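Side-chain contacts in hydroxyethylphosphonate dioxygenase (Streptomyces albus, PDB 6B9R), which probably uses iron and dioxygen to cleave the carbon-carbon bond of 2-hydroxyethylphosphonate, yielding hydroxymethylphosphonate: residues H79-T82 with L86-M89; L204-G209 with H364-V369. All coordinates share one frame; numbering follows the deposited sequence.

In the fold
The two contacts lie in series along the chain, their centres about 14 Å apart and their nearest atoms about 5 Å apart. They share the sheet that contains strands 86-89 and 364-369, with strand 395-398 between these two. Contact 1 fastens the loop ahead of strand 86-89 to that strand, the sheet's outermost within this chain; contact 2, nearer the centre of the chain, joins the same sheet to the other one, through strand 202-208. The two antiparallel sheets are consistent with the double cupin fold expected of this enzyme family. Contact 2 thus joins two strands far apart in the sequence, while each sheet also takes one strand from the other half of the chain (86-89 and 307-310).

Contact 1. Residues H79-T82 with L86-M89; sequences HNDT and LRMM
Arg87 reaches back from its strand to Asp81 and grips it at two places, one on the backbone and one on the side chain. Its NE donates to the Asp81 carbonyl O at 2.8 Å, with the oxygen at the guanidinium edge, tilted somewhat out of its plane. The neighbouring NH2 makes a salt bridge to Asp81 OD1 at 3.0 Å, and the hydrogen bond within it is weak and bent; the carboxylate and guanidinium planes stand 80° apart, so the two groups do not pair flat. The arginine leaves its strand with CG anti to the backbone N (chi1 176°) and then bends at chi3 (30°), which turns the guanidinium onto the loop. Strand 86-89 is the outermost strand of its antiparallel sheet within the chain, bonded through its backbone to strand 395-398, and the loop folds back against it. An Asx turn shapes that loop, Asn80 OD1 accepting from the backbone N of Thr82 at 2.9 Å. Thr82, a small branched residue, divides its two ends: CG2 packs 3.6 Å from Leu86 N and also nears Arg87 CB, while OG1 hydrogen-bonds Gln119. With an alanine at Arg87, the Asp81 carbonyl would probably lose its NE donor and the carboxylate one of its two arginine partners, leaving the loop less firmly fixed to the strand. The acidic side chain suits a site with several donors, for OD2 of Asp81 forms a salt bridge with Arg118 and OD1 hydrogen-bonds Ser117; Arg87 NH2 in turn donates to the carbonyl O of Met116.

Contact 2. Residues L204-G209 with H364-V369; sequences LALTYG and HQYLYV
Strands 204-208 and 364-369 run nearly antiparallel, at 173°, with axes 10.7 Å apart at their closest, a spacing bridged by side chains and too wide for backbone pairing. Leu204 lies opposite Tyr368 and Leu206 opposite Tyr366, all four with their CB atoms directed across the gap. The CD1 methyl of Leu204 sits over the face of the Tyr368 ring, 3.7 Å from its centroid and only 8° off the normal, a well-centred CH-pi contact. CD2 of the same leucine leans on the ring too, 3.9 Å from Tyr368 CE2, so the branched end spreads over the aromatic surface. Leu206 meets Tyr366 with both methyls: CD1 and CD2 each lie 3.6 Å from Tyr366 CE1, and CD1 approaches the ring obliquely. Each tyrosine holds its CG anti to the backbone N (chi1 178° for Tyr368), which carries the ring out from the strand toward the leucines. Leu204 CD1 also touches Tyr366 OH, at 3.8 Å, so one methyl meets both tyrosines. On the other side of strand 204-208, Ala205 and Thr207 touch Gln153, which belongs to the iron site, so the leucines form the back of a strand that borders the active site, with the side chain of Leu206 about 10 Å from the iron. Leucine suits the layer because a branched alkyl end can cover a flat ring, and tyrosine because its ring spans the gap while its polar tip can bond beyond it, as Tyr366 OH does with Thr114. Cohesion between the two buried strands therefore rests on dispersion and CH-pi contact, which depend on close fit.

Contact 1. Residues H79-T82 with L86-M89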
loop_
_atom_site.group_PDB
_atom_site.type_symbol
_atom_site.label_atom_id
_atom_site.label_comp_id
_atom_site.label_asym_id
_atom_site.label_seq_id
_atom_site.Cartn_x
_atom_site.Cartn_y
_atom_site.Cartn_z
ATOM N N HIS A 79 8.873 9.317 11.682
ATOM C CA HIS A 79 8.972 9.704 13.077
ATOM C C HIS A 79 7.873 9.034 13.888
ATOM O O HIS A 79 6.789 8.744 13.382
ATOM C CB HIS A 79 8.855 11.220 13.231
ATOM C CG HIS A 79 9.925 11.986 12.519
ATOM N ND1 HIS A 79 10.799 12.821 13.178
ATOM C CD2 HIS A 79 10.253 12.057 11.207
ATOM C CE1 HIS A 79 11.626 13.367 12.305
ATOM N NE2 HIS A 79 11.318 12.919 11.102
ATOM N N ASN A 80 8.175 8.777 15.150
ATOM C CA ASN A 80 7.179 8.384 16.135
ATOM C C ASN A 80 6.957 9.607 17.011
ATOM O O ASN A 80 7.853 10.003 17.765
ATOM C CB ASN A 80 7.644 7.183 16.959
ATOM C CG ASN A 80 6.570 6.706 17.949
ATOM O OD1 ASN A 80 5.805 7.503 18.485
ATOM N ND2 ASN A 80 6.503 5.404 18.172
ATOM N N ASP A 81 5.788 10.231 16.880
ATOM C CA ASP A 81 5.419 11.347 17.743
ATOM C C ASP A 81 4.245 10.995 18.654
ATOM O O ASP A 81 3.648 11.893 19.247
ATOM C CB ASP A 81 5.120 12.601 16.903
ATOM C CG ASP A 81 4.029 12.383 15.872
ATOM O OD1 ASP A 81 3.211 11.463 16.059
ATOM O OD2 ASP A 81 3.990 13.135 14.870
ATOM N N THR A 82 3.919 9.705 18.781
ATOM C CA THR A 82 2.857 9.215 19.662
ATOM C C THR A 82 3.417 8.120 20.574
ATOM O O THR A 82 3.001 6.957 20.506
ATOM C CB THR A 82 1.687 8.691 18.834
ATOM O OG1 THR A 82 1.448 9.574 17.727
ATOM C CG2 THR A 82 0.426 8.602 19.677
ATOM N N LEU A 86 -1.361 6.944 22.291
ATOM C CA LEU A 86 -2.460 7.889 22.191
ATOM C C LEU A 86 -1.880 9.238 22.589
ATOM O O LEU A 86 -1.056 9.313 23.503
ATOM C CB LEU A 86 -3.636 7.491 23.106
ATOM C CG LEU A 86 -4.967 8.259 23.025
ATOM C CD1 LEU A 86 -6.187 7.364 23.376
ATOM C CD2 LEU A 86 -4.957 9.493 23.939
ATOM N N ARG A 87 -2.260 10.291 21.878
ATOM C CA ARG A 87 -1.818 11.626 22.255
ATOM C C ARG A 87 -2.979 12.601 22.124
ATOM O O ARG A 87 -3.737 12.547 21.153
ATOM C CB ARG A 87 -0.633 12.097 21.403
ATOM C CG ARG A 87 -0.202 13.526 21.702
ATOM C CD ARG A 87 1.080 13.918 20.949
ATOM N NE ARG A 87 1.244 13.224 19.668
ATOM C CZ ARG A 87 0.642 13.565 18.530
ATOM N NH1 ARG A 87 -0.197 14.595 18.484
ATOM N NH2 ARG A 87 0.878 12.865 17.431
ATOM N N MET A 88 -3.110 13.488 23.106
ATOM C CA MET A 88 -4.162 14.487 23.109
ATOM C C MET A 88 -3.607 15.823 22.645
ATOM O O MET A 88 -2.432 16.138 22.857
ATOM C CB MET A 88 -4.782 14.638 24.504
ATOM C CG MET A 88 -5.266 13.319 25.060
ATOM S SD MET A 88 -5.932 13.421 26.734
ATOM C CE MET A 88 -6.530 11.735 26.854
ATOM N N MET A 89 -4.475 16.610 22.024
ATOM C CA MET A 89 -4.187 17.989 21.677
ATOM C C MET A 89 -5.237 18.886 22.321
ATOM O O MET A 89 -6.423 18.542 22.343
ATOM C CB MET A 89 -4.188 18.168 20.165
ATOM C CG MET A 89 -3.783 19.562 19.734
ATOM S SD MET A 89 -3.719 19.674 17.945
ATOM C CE MET A 89 -3.175 21.375 17.793
#

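Contact 2. Residues L204-G209 with H364-V369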
loop_
_atom_site.group_PDB
_atom_site.type_symbol
_atom_site.label_atom_id
_atom_site.label_comp_id
_atom_site.label_asym_id
_atom_site.label_seq_id
_atom_site.Cartn_x
_atom_site.Cartn_y
_atom_site.Cartn_z
ATOM N N LEU A 204 -15.937 20.101 11.359
ATOM C CA LEU A 204 -14.720 19.322 11.557
ATOM C C LEU A 204 -14.453 18.682 10.205
ATOM O O LEU A 204 -15.124 17.719 9.822
ATOM C CB LEU A 204 -14.873 18.295 12.674
ATOM C CG LEU A 204 -14.681 18.793 14.120
ATOM C CD1 LEU A 204 -13.240 19.236 14.373
ATOM C CD2 LEU A 204 -15.641 19.920 14.477
ATOM N N ALA A 205 -13.509 19.268 9.465
ATOM C CA ALA A 205 -13.099 18.809 8.134
ATOM C C ALA A 205 -11.937 17.843 8.319
ATOM O O ALA A 205 -10.780 18.260 8.432
ATOM C CB ALA A 205 -12.703 19.993 7.252
ATOM N N LEU A 206 -12.250 16.549 8.383
ATOM C CA LEU A 206 -11.264 15.524 8.683
ATOM C C LEU A 206 -10.795 14.911 7.364
ATOM O O LEU A 206 -11.295 13.879 6.905
ATOM C CB LEU A 206 -11.865 14.474 9.632
ATOM C CG LEU A 206 -12.641 15.003 10.856
ATOM C CD1 LEU A 206 -13.051 13.866 11.801
ATOM C CD2 LEU A 206 -11.850 16.070 11.610
ATOM N N THR A 207 -9.823 15.571 6.737
ATOM C CA THR A 207 -9.271 15.021 5.508
ATOM C C THR A 207 -8.209 13.968 5.826
ATOM O O THR A 207 -7.590 13.974 6.894
ATOM C CB THR A 207 -8.676 16.117 4.610
ATOM O OG1 THR A 207 -7.497 16.659 5.216
ATOM C CG2 THR A 207 -9.678 17.248 4.371
ATOM N N TYR A 208 -8.013 13.050 4.883
ATOM C CA TYR A 208 -7.102 11.929 5.068
ATOM C C TYR A 208 -6.788 11.338 3.699
ATOM O O TYR A 208 -7.431 11.662 2.693
ATOM C CB TYR A 208 -7.682 10.884 6.036
ATOM C CG TYR A 208 -8.826 10.058 5.467
ATOM C CD1 TYR A 208 -10.132 10.552 5.466
ATOM C CD2 TYR A 208 -8.604 8.780 4.956
ATOM C CE1 TYR A 208 -11.184 9.807 4.949
ATOM C CE2 TYR A 208 -9.657 8.016 4.428
ATOM C CZ TYR A 208 -10.952 8.543 4.435
ATOM O OH TYR A 208 -12.018 7.809 3.931
ATOM N N GLY A 209 -5.753 10.493 3.668
ATOM C CA GLY A 209 -5.188 10.080 2.395
ATOM C C GLY A 209 -5.318 8.602 2.050
ATOM O O GLY A 209 -5.896 8.249 1.016
ATOM N N HIS A 364 -6.230 3.498 12.420
ATOM C CA HIS A 364 -5.936 4.719 13.171
ATOM C C HIS A 364 -7.242 5.301 13.695
ATOM O O HIS A 364 -8.288 5.152 13.071
ATOM C CB HIS A 364 -5.271 5.766 12.274
ATOM C CG HIS A 364 -3.952 5.343 11.701
ATOM N ND1 HIS A 364 -2.759 5.544 12.358
ATOM C CD2 HIS A 364 -3.639 4.750 10.526
ATOM C CE1 HIS A 364 -1.766 5.091 11.614
ATOM N NE2 HIS A 364 -2.274 4.599 10.499
ATOM N N GLN A 365 -7.186 6.026 14.811
ATOM C CA GLN A 365 -8.388 6.705 15.293
ATOM C C GLN A 365 -8.105 8.162 15.627
ATOM O O GLN A 365 -7.037 8.498 16.146
ATOM C CB GLN A 365 -8.984 6.005 16.523
ATOM C CG GLN A 365 -9.289 4.546 16.246
ATOM C CD GLN A 365 -9.997 3.879 17.391
ATOM O OE1 GLN A 365 -11.148 4.209 17.700
ATOM N NE2 GLN A 365 -9.317 2.930 18.032
ATOM N N TYR A 366 -9.096 9.009 15.352
ATOM C CA TYR A 366 -9.085 10.423 15.692
ATOM C C TYR A 366 -10.334 10.709 16.519
ATOM O O TYR A 366 -11.430 10.275 16.156
ATOM C CB TYR A 366 -9.047 11.281 14.412
ATOM C CG TYR A 366 -9.409 12.736 14.611
ATOM C CD1 TYR A 366 -10.740 13.154 14.571
ATOM C CD2 TYR A 366 -8.425 13.696 14.824
ATOM C CE1 TYR A 366 -11.077 14.473 14.760
ATOM C CE2 TYR A 366 -8.750 15.023 15.017
ATOM C CZ TYR A 366 -10.091 15.409 14.981
ATOM O OH TYR A 366 -10.448 16.729 15.158
ATOM N N LEU A 367 -10.176 11.441 17.617
ATOM C CA LEU A 367 -11.285 11.773 18.495
ATOM C C LEU A 367 -11.359 13.282 18.648
ATOM O O LEU A 367 -10.334 13.963 18.666
ATOM C CB LEU A 367 -11.116 11.129 19.878
ATOM C CG LEU A 367 -10.821 9.630 19.960
ATOM C CD1 LEU A 367 -10.658 9.224 21.424
ATOM C CD2 LEU A 367 -11.932 8.822 19.298
ATOM N N TYR A 368 -12.581 13.808 18.757
ATOM C CA TYR A 368 -12.777 15.233 18.992
ATOM C C TYR A 368 -13.987 15.386 19.903
ATOM O O TYR A 368 -15.042 14.824 19.609
ATOM C CB TYR A 368 -12.987 15.996 17.672
ATOM C CG TYR A 368 -13.251 17.476 17.874
ATOM C CD1 TYR A 368 -12.206 18.384 17.928
ATOM C CD2 TYR A 368 -14.555 17.964 18.026
ATOM C CE1 TYR A 368 -12.444 19.744 18.143
ATOM C CE2 TYR A 368 -14.796 19.304 18.225
ATOM C CZ TYR A 368 -13.736 20.193 18.278
ATOM O OH TYR A 368 -14.002 21.537 18.485
ATOM N N VAL A 369 -13.843 16.117 21.006
ATOM C CA VAL A 369 -14.906 16.181 22.010
ATOM C C VAL A 369 -15.887 17.280 21.616
ATOM O O VAL A 369 -15.567 18.467 21.694
ATOM C CB VAL A 369 -14.361 16.413 23.423
ATOM C CG1 VAL A 369 -15.530 16.609 24.397
ATOM C CG2 VAL A 369 -13.512 15.237 23.851
#